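Local coordinates for GH26A (Muricauda sp. MAR_2010_75, PDB 6Q75), which belongs to glycoside hydrolase family 26 and probably hydrolyses beta-mannan or related beta-linked polysaccharides, at residues Lys199-Tyr202 with Asp203-Asn207; Thr305-Ser308 with Pro309-Lys313; Lys320-Lys324 with Asp325-Phe329. All coordinates share one frame; numbering follows the deposited sequence.

Contact 1: residues Lys199-Tyr202 with Asp203-Asn207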
loop_
_atom_site.group_PDB
_atom_site.type_symbol
_atom_site.label_atom_id
_atom_site.label_comp_id
_atom_site.label_asym_id
_atom_site.label_seq_id
_atom_site.Cartn_x
_atom_site.Cartn_y
_atom_site.Cartn_z
ATOM N N LYS A 199 -8.997 -2.272 12.591
ATOM C CA LYS A 199 -10.369 -1.797 12.738
ATOM C C LYS A 199 -10.428 -0.442 13.427
ATOM O O LYS A 199 -11.301 0.377 13.111
ATOM C CB LYS A 199 -11.192 -2.822 13.510
ATOM C CG LYS A 199 -11.327 -4.174 12.807
ATOM C CD LYS A 199 -11.930 -5.162 13.777
ATOM C CE LYS A 199 -11.605 -6.605 13.453
ATOM N NZ LYS A 199 -12.112 -7.442 14.590
ATOM N N GLN A 200 -9.511 -0.188 14.364
ATOM C CA GLN A 200 -9.475 1.111 15.037
ATOM C C GLN A 200 -9.076 2.219 14.066
ATOM O O GLN A 200 -9.638 3.324 14.096
ATOM C CB GLN A 200 -8.514 1.064 16.230
ATOM C CG GLN A 200 -8.585 2.281 17.145
ATOM C CD GLN A 200 -7.730 2.092 18.395
ATOM O OE1 GLN A 200 -6.636 2.660 18.517
ATOM N NE2 GLN A 200 -8.203 1.266 19.298
ATOM N N LEU A 201 -8.095 1.949 13.205
ATOM C CA LEU A 201 -7.740 2.928 12.188
ATOM C C LEU A 201 -8.900 3.126 11.221
ATOM O O LEU A 201 -9.198 4.254 10.812
ATOM C CB LEU A 201 -6.486 2.473 11.430
ATOM C CG LEU A 201 -6.017 3.467 10.349
ATOM C CD1 LEU A 201 -5.424 4.693 11.009
ATOM C CD2 LEU A 201 -4.956 2.844 9.430
ATOM N N TYR A 202 -9.558 2.030 10.839
ATOM C CA TYR A 202 -10.679 2.122 9.912
ATOM C C TYR A 202 -11.769 3.004 10.496
ATOM O O TYR A 202 -12.271 3.919 9.831
ATOM C CB TYR A 202 -11.207 0.721 9.605
ATOM C CG TYR A 202 -12.251 0.697 8.518
ATOM C CD1 TYR A 202 -13.561 1.034 8.806
ATOM C CD2 TYR A 202 -11.932 0.328 7.208
ATOM C CE1 TYR A 202 -14.537 1.029 7.843
ATOM C CE2 TYR A 202 -12.925 0.314 6.218
ATOM C CZ TYR A 202 -14.219 0.663 6.549
ATOM O OH TYR A 202 -15.240 0.671 5.608
ATOM N N ASP A 203 -12.137 2.739 11.751
ATOM C CA ASP A 203 -13.148 3.554 12.415
ATOM C C ASP A 203 -12.739 5.024 12.442
ATOM O O ASP A 203 -13.570 5.909 12.197
ATOM C CB ASP A 203 -13.399 3.016 13.829
ATOM C CG ASP A 203 -14.440 3.823 14.602
ATOM O OD1 ASP A 203 -15.636 3.826 14.219
ATOM O OD2 ASP A 203 -14.051 4.445 15.611
ATOM N N ARG A 204 -11.479 5.320 12.765
ATOM C CA ARG A 204 -11.121 6.730 12.874
ATOM C C ARG A 204 -11.151 7.411 11.513
ATOM O O ARG A 204 -11.619 8.536 11.377
ATOM C CB ARG A 204 -9.745 6.905 13.516
ATOM C CG ARG A 204 -9.438 8.403 13.732
ATOM C CD ARG A 204 -8.510 8.714 14.905
ATOM N NE ARG A 204 -8.569 10.141 15.255
ATOM C CZ ARG A 204 -9.377 10.666 16.177
ATOM N NH1 ARG A 204 -10.202 9.891 16.871
ATOM N NH2 ARG A 204 -9.360 11.973 16.419
ATOM N N LEU A 205 -10.648 6.753 10.479
ATOM C CA LEU A 205 -10.596 7.432 9.189
ATOM C C LEU A 205 -11.966 7.509 8.527
ATOM O O LEU A 205 -12.369 8.572 8.038
ATOM C CB LEU A 205 -9.597 6.713 8.300
ATOM C CG LEU A 205 -8.149 6.844 8.758
ATOM C CD1 LEU A 205 -7.257 6.224 7.650
ATOM C CD2 LEU A 205 -7.757 8.290 8.973
ATOM N N VAL A 206 -12.707 6.403 8.517
ATOM C CA VAL A 206 -13.977 6.375 7.786
ATOM C C VAL A 206 -15.093 7.028 8.593
ATOM O O VAL A 206 -15.907 7.793 8.064
ATOM C CB VAL A 206 -14.334 4.926 7.417
ATOM C CG1 VAL A 206 -15.738 4.850 6.774
ATOM C CG2 VAL A 206 -13.236 4.310 6.511
ATOM N N ASN A 207 -15.180 6.719 9.874
ATOM C CA ASN A 207 -16.322 7.219 10.627
ATOM C C ASN A 207 -16.039 8.558 11.286
ATOM O O ASN A 207 -16.888 9.453 11.253
ATOM C CB ASN A 207 -16.746 6.191 11.668
ATOM C CG ASN A 207 -17.226 4.915 11.039
ATOM O OD1 ASN A 207 -17.910 4.938 10.010
ATOM N ND2 ASN A 207 -16.874 3.788 11.639
HETATM O O HOH W 1 -11.124 4.569 16.161
#
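Residues Lys-199 to Tyr-202 run without a break into Asp-203 to Asn-207, and all nine lie on helix 194-208. Four backbone bonds join the two halves in the i to i+4 pattern. The first links Asp-203 N to Lys-199 O at 2.9 Å. The last links Val-206 N to Tyr-202 O at 2.8 Å and is nearly straight. The helix is the connection of a beta-alpha-beta crossover between the parallel strands 170-173 and 214-221, as in the (beta/alpha)8 barrel of family 26.

The main side-chain contact, between residues one turn apart, is buried. A chi1 of -173° sends the Tyr-202 ring along the helix toward Val-206. The CG2 methyl of Val-206 sits over the middle of one ring face, 3.8 Å from the centroid and only 12° off the ring normal. This is a CH-pi contact. The ring also meets two residues from outside the helix, Trp-216 and, edge-to-face, Tyr-243. Next to this pair, CG of Leu-201 lies 4.1 Å from CD1 of Leu-205. Both leucines also touch Trp-216 of strand 214-221, so apolar groups face the barrel.

Arg-204 reaches away from the contact to helix 144-165, where its NE forms a salt bridge with Asp-154. The exposed side is polar. Asn-207 ND2 donates to Asp-203 OD1 at 2.9 Å. The acceptor lies close to the amide plane, and the donor comes from the anti side, 25° out of the carboxylate plane. The other carboxylate oxygen is used as well. One water donates to Asp-203 OD2 at 3.0 Å and to Gln-200 O at 2.8 Å, bridging a side chain to a backbone carbonyl that also accepts from Arg-204 N.

Contact 2: residues Thr305-Ser308 with Pro309-Lys313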
loop_
_atom_site.group_PDB
_atom_site.type_symbol
_atom_site.label_atom_id
_atom_site.label_comp_id
_atom_site.label_asym_id
_atom_site.label_seq_id
_atom_site.Cartn_x
_atom_site.Cartn_y
_atom_site.Cartn_z
ATOM N N THR A 305 18.333 -1.040 -9.701
ATOM C CA THR A 305 19.283 -1.960 -9.084
ATOM C C THR A 305 18.833 -3.415 -9.132
ATOM O O THR A 305 19.674 -4.312 -9.002
ATOM C CB THR A 305 19.547 -1.551 -7.632
ATOM O OG1 THR A 305 18.336 -1.676 -6.895
ATOM C CG2 THR A 305 20.018 -0.107 -7.559
ATOM N N ALA A 306 17.539 -3.678 -9.299
ATOM C CA ALA A 306 17.023 -5.039 -9.289
ATOM C C ALA A 306 16.481 -5.463 -10.643
ATOM O O ALA A 306 15.884 -6.540 -10.747
ATOM C CB ALA A 306 15.911 -5.186 -8.239
ATOM N N ASN A 307 16.647 -4.632 -11.668
ATOM C CA ASN A 307 16.072 -4.894 -12.980
ATOM C C ASN A 307 17.010 -4.329 -14.027
ATOM O O ASN A 307 17.361 -3.149 -13.964
ATOM C CB ASN A 307 14.697 -4.215 -13.116
ATOM C CG ASN A 307 13.673 -4.765 -12.158
ATOM O OD1 ASN A 307 13.081 -5.857 -12.369
ATOM N ND2 ASN A 307 13.449 -4.030 -11.086
ATOM N N SER A 308 17.377 -5.140 -15.018
ATOM C CA SER A 308 18.069 -4.575 -16.147
ATOM C C SER A 308 17.094 -3.710 -16.943
ATOM O O SER A 308 15.874 -3.922 -16.891
ATOM C CB SER A 308 18.631 -5.687 -17.035
ATOM O OG SER A 308 17.547 -6.324 -17.674
ATOM N N PRO A 309 17.602 -2.725 -17.697
ATOM C CA PRO A 309 16.696 -1.951 -18.572
ATOM C C PRO A 309 15.912 -2.832 -19.523
ATOM O O PRO A 309 14.748 -2.552 -19.819
ATOM C CB PRO A 309 17.648 -1.020 -19.346
ATOM C CG PRO A 309 18.901 -0.955 -18.512
ATOM C CD PRO A 309 19.007 -2.280 -17.805
ATOM N N GLU A 310 16.539 -3.901 -20.023
ATOM C CA GLU A 310 15.837 -4.825 -20.905
ATOM C C GLU A 310 14.652 -5.481 -20.205
ATOM O O GLU A 310 13.604 -5.694 -20.825
ATOM C CB GLU A 310 16.816 -5.880 -21.419
ATOM C CG GLU A 310 17.908 -5.313 -22.321
ATOM C CD GLU A 310 19.037 -4.571 -21.580
ATOM O OE1 GLU A 310 19.213 -4.752 -20.350
ATOM O OE2 GLU A 310 19.789 -3.828 -22.261
ATOM N N ARG A 311 14.823 -5.864 -18.937
ATOM C CA ARG A 311 13.736 -6.470 -18.167
ATOM C C ARG A 311 12.609 -5.469 -17.907
ATOM O O ARG A 311 11.430 -5.815 -18.028
ATOM C CB ARG A 311 14.290 -7.034 -16.846
ATOM C CG ARG A 311 13.261 -7.596 -15.853
ATOM C CD ARG A 311 12.495 -8.826 -16.384
ATOM N NE ARG A 311 13.358 -9.805 -17.048
ATOM C CZ ARG A 311 14.125 -10.684 -16.403
ATOM N NH1 ARG A 311 14.130 -10.711 -15.072
ATOM N NH2 ARG A 311 14.891 -11.534 -17.088
ATOM N N VAL A 312 12.951 -4.216 -17.591
ATOM C CA VAL A 312 11.925 -3.191 -17.408
ATOM C C VAL A 312 11.109 -3.058 -18.686
ATOM O O VAL A 312 9.879 -3.012 -18.664
ATOM C CB VAL A 312 12.560 -1.842 -17.022
ATOM C CG1 VAL A 312 11.487 -0.736 -16.997
ATOM C CG2 VAL A 312 13.310 -1.945 -15.683
ATOM N N LYS A 313 11.797 -2.997 -19.827
ATOM C CA LYS A 313 11.110 -2.839 -21.103
ATOM C C LYS A 313 10.298 -4.081 -21.471
ATOM O O LYS A 313 9.216 -3.964 -22.056
ATOM C CB LYS A 313 12.139 -2.508 -22.194
ATOM C CG LYS A 313 12.833 -1.158 -21.982
ATOM C CD LYS A 313 14.044 -0.955 -22.908
ATOM C CE LYS A 313 13.766 -1.394 -24.315
ATOM N NZ LYS A 313 15.000 -1.402 -25.160
#
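Ser-308 is the N-cap of helix 309-316, and its side chain closes the first turn. Its OG accepts from Arg-311 N at 3.0 Å, with an N-H...O angle of 156°. With chi1 at 71°, OG folds back over the backbone toward the first turn, where it meets this N-H. Ser-308 O takes the next amide, Val-312 N, also at 3.0 Å. Pro-309 follows the cap. It has no N-H to satisfy, which suits the first turn of a helix.

In the (beta/alpha)8 barrel expected of family 26, the short loop here joins helix 302-305 to helix 309-316. Asn-307 pins that loop to the chain after strand 273-278: its OD1 accepts from Leu-281 N, and its ND2 donates to Gly-279 O. A second ND2 bond, to Trp-302 O, ties it back to helix 302-305. Asn-307 CB meets CG2 of Val-312 at 3.7 Å, and the valine reaches on to Ile-67 and Ser-68 of helix 59-68. With an alanine at the N-cap, Arg-311 N would probably lose its side-chain acceptor and the helix start its cap.

The two long charged side chains take different paths. Glu-310 bends back at chi2, bringing OE1 to 3.5 Å from Ser-308 CB. Arg-311 passes Asn-307, its CG 3.9 Å from Asn-307 OD1, and its NE forms a salt bridge with Glu-314.

Contact 3: residues Lys320-Lys324 with Asp325-Phe329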
loop_
_atom_site.group_PDB
_atom_site.type_symbol
_atom_site.label_atom_id
_atom_site.label_comp_id
_atom_site.label_asym_id
_atom_site.label_seq_id
_atom_site.Cartn_x
_atom_site.Cartn_y
_atom_site.Cartn_z
ATOM N N LYS A 320 -0.201 -7.576 -21.555
ATOM C CA LYS A 320 -1.155 -7.427 -20.461
ATOM C C LYS A 320 -0.801 -6.295 -19.499
ATOM O O LYS A 320 -1.589 -6.016 -18.591
ATOM C CB LYS A 320 -1.285 -8.725 -19.655
ATOM C CG LYS A 320 -1.702 -9.959 -20.433
ATOM C CD LYS A 320 -3.132 -9.838 -20.899
ATOM C CE LYS A 320 -3.733 -11.203 -21.197
ATOM N NZ LYS A 320 -2.867 -11.993 -22.104
ATOM N N THR A 321 0.340 -5.632 -19.671
ATOM C CA THR A 321 0.739 -4.568 -18.753
ATOM C C THR A 321 0.128 -3.261 -19.221
ATOM O O THR A 321 0.219 -2.915 -20.400
ATOM C CB THR A 321 2.261 -4.427 -18.701
ATOM O OG1 THR A 321 2.833 -5.634 -18.206
ATOM C CG2 THR A 321 2.656 -3.245 -17.758
ATOM N N ILE A 322 -0.455 -2.518 -18.282
ATOM C CA ILE A 322 -1.122 -1.256 -18.564
ATOM C C ILE A 322 -0.272 -0.128 -17.993
ATOM O O ILE A 322 0.030 -0.111 -16.790
ATOM C CB ILE A 322 -2.532 -1.233 -17.953
ATOM C CG1 ILE A 322 -3.380 -2.347 -18.588
ATOM C CG2 ILE A 322 -3.163 0.171 -18.072
ATOM C CD1 ILE A 322 -4.673 -2.627 -17.854
ATOM N N THR A 323 0.107 0.811 -18.849
ATOM C CA THR A 323 0.770 2.026 -18.412
ATOM C C THR A 323 -0.210 3.205 -18.466
ATOM O O THR A 323 -1.375 3.077 -18.880
ATOM C CB THR A 323 2.039 2.254 -19.232
ATOM O OG1 THR A 323 1.715 2.256 -20.623
ATOM C CG2 THR A 323 3.035 1.131 -18.962
ATOM N N LYS A 324 0.255 4.369 -18.002
ATOM C CA LYS A 324 -0.681 5.475 -17.761
ATOM C C LYS A 324 -1.463 5.818 -19.018
ATOM O O LYS A 324 -2.679 6.034 -18.957
ATOM C CB LYS A 324 0.052 6.708 -17.232
ATOM C CG LYS A 324 -0.894 7.879 -16.872
ATOM C CD LYS A 324 -0.153 9.027 -16.201
ATOM C CE LYS A 324 0.775 9.746 -17.163
ATOM N NZ LYS A 324 0.100 10.643 -18.102
ATOM N N ASP A 325 -0.784 5.854 -20.167
ATOM C CA ASP A 325 -1.404 6.209 -21.436
ATOM C C ASP A 325 -2.481 5.221 -21.865
ATOM O O ASP A 325 -3.268 5.537 -22.762
ATOM C CB ASP A 325 -0.309 6.275 -22.512
ATOM C CG ASP A 325 0.492 4.960 -22.623
ATOM O OD1 ASP A 325 1.298 4.636 -21.718
ATOM O OD2 ASP A 325 0.328 4.248 -23.641
ATOM N N GLU A 326 -2.554 4.055 -21.232
ATOM C CA GLU A 326 -3.473 2.998 -21.618
ATOM C C GLU A 326 -4.661 2.842 -20.688
ATOM O O GLU A 326 -5.483 1.951 -20.920
ATOM C CB GLU A 326 -2.762 1.646 -21.670
ATOM C CG GLU A 326 -1.563 1.569 -22.534
ATOM C CD GLU A 326 -1.010 0.171 -22.506
ATOM O OE1 GLU A 326 -1.526 -0.676 -23.272
ATOM O OE2 GLU A 326 -0.109 -0.098 -21.701
ATOM N N ILE A 327 -4.752 3.627 -19.619
ATOM C CA ILE A 327 -5.879 3.484 -18.709
ATOM C C ILE A 327 -7.125 4.000 -19.408
ATOM O O ILE A 327 -7.164 5.149 -19.863
ATOM C CB ILE A 327 -5.643 4.253 -17.403
ATOM C CG1 ILE A 327 -4.424 3.718 -16.673
ATOM C CG2 ILE A 327 -6.903 4.155 -16.501
ATOM C CD1 ILE A 327 -3.834 4.749 -15.655
ATOM N N GLN A 328 -8.155 3.165 -19.484
ATOM C CA GLN A 328 -9.414 3.569 -20.097
ATOM C C GLN A 328 -10.551 3.044 -19.234
ATOM O O GLN A 328 -10.767 1.831 -19.165
ATOM C CB GLN A 328 -9.525 3.055 -21.532
ATOM N N PHE A 329 -11.226 3.943 -18.526
ATOM C CA PHE A 329 -12.421 3.557 -17.788
ATOM C C PHE A 329 -13.564 3.265 -18.756
ATOM O O PHE A 329 -13.792 4.007 -19.718
ATOM C CB PHE A 329 -12.812 4.653 -16.801
ATOM C CG PHE A 329 -11.877 4.769 -15.631
ATOM C CD1 PHE A 329 -11.049 3.717 -15.283
ATOM C CD2 PHE A 329 -11.817 5.936 -14.884
ATOM C CE1 PHE A 329 -10.186 3.817 -14.211
ATOM C CE2 PHE A 329 -10.964 6.046 -13.802
ATOM C CZ PHE A 329 -10.131 4.977 -13.471
#
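Thr-323 and Glu-326 hold each other across a tight 3-10 turn that follows the short strand 321-322. This two-residue strand pairs in parallel with strand 46-51, itself a strand of the (beta/alpha)8 barrel. Glu-326 N donates to Thr-323 O at 2.8 Å. Ile-327 N then donates to Lys-324 O at 3.2 Å. Both donors lie well above the carbonyl planes.

The close-packed side is apolar. The CG2 methyl of Ile-322 lies 3.9 Å from Glu-326 CB and 4.0 Å from CG1 of Ile-327. The two isoleucine side chains cross at about a right angle. Each also touches Tyr-38 of helix 30-40, so the turn is seated against that helix. CD1 of Ile-327 lies over the Lys-324 backbone, 3.9 Å from Lys-324 CA. The amino end of the lysine runs off, and its NZ donates to Glu-101 O.

The solvent side is held by hydrogen bonds rather than by packing. Glu-326 spans both, with CB on Ile-322 and the carboxylate on the exposed side. Its chain is extended beyond CG and runs back along the strand end. Its OE2 accepts from Thr-323 N at 3.0 Å, with the donor on the anti side and 33° out of the carboxylate plane. OE2 also stands 3.1 Å from Thr-321 O, another acceptor, a closeness that is probably unfavourable. Asp-325 lies alongside Thr-323 and points the same way. The hydroxyl of Thr-323 donates from OG1 to Asp-325 OD1 at 2.7 Å, on the syn side but 32° out of the carboxylate plane.

Overall arrangement
Along the chain the three contacts come in series, and none nests within or crosses another. Contact 1 comes first, within helix 194-208, between strands 170-173 and 214-221. It closes no loop, but its helix packs on strand 214-221 and on helix 144-165. Contact 2 lies far from it, with centres about 39 Å apart on opposite sides of the chain's centre. It closes the short loop between helices 302-305 and 309-316. Contact 3 follows soon after, where strand 321-322 ends and turns beside helix 30-40. Contacts 2 and 3 have nearest atoms about 7 Å apart and do not touch. Together they tie the end of the chain to its first helices and to strand 46-51.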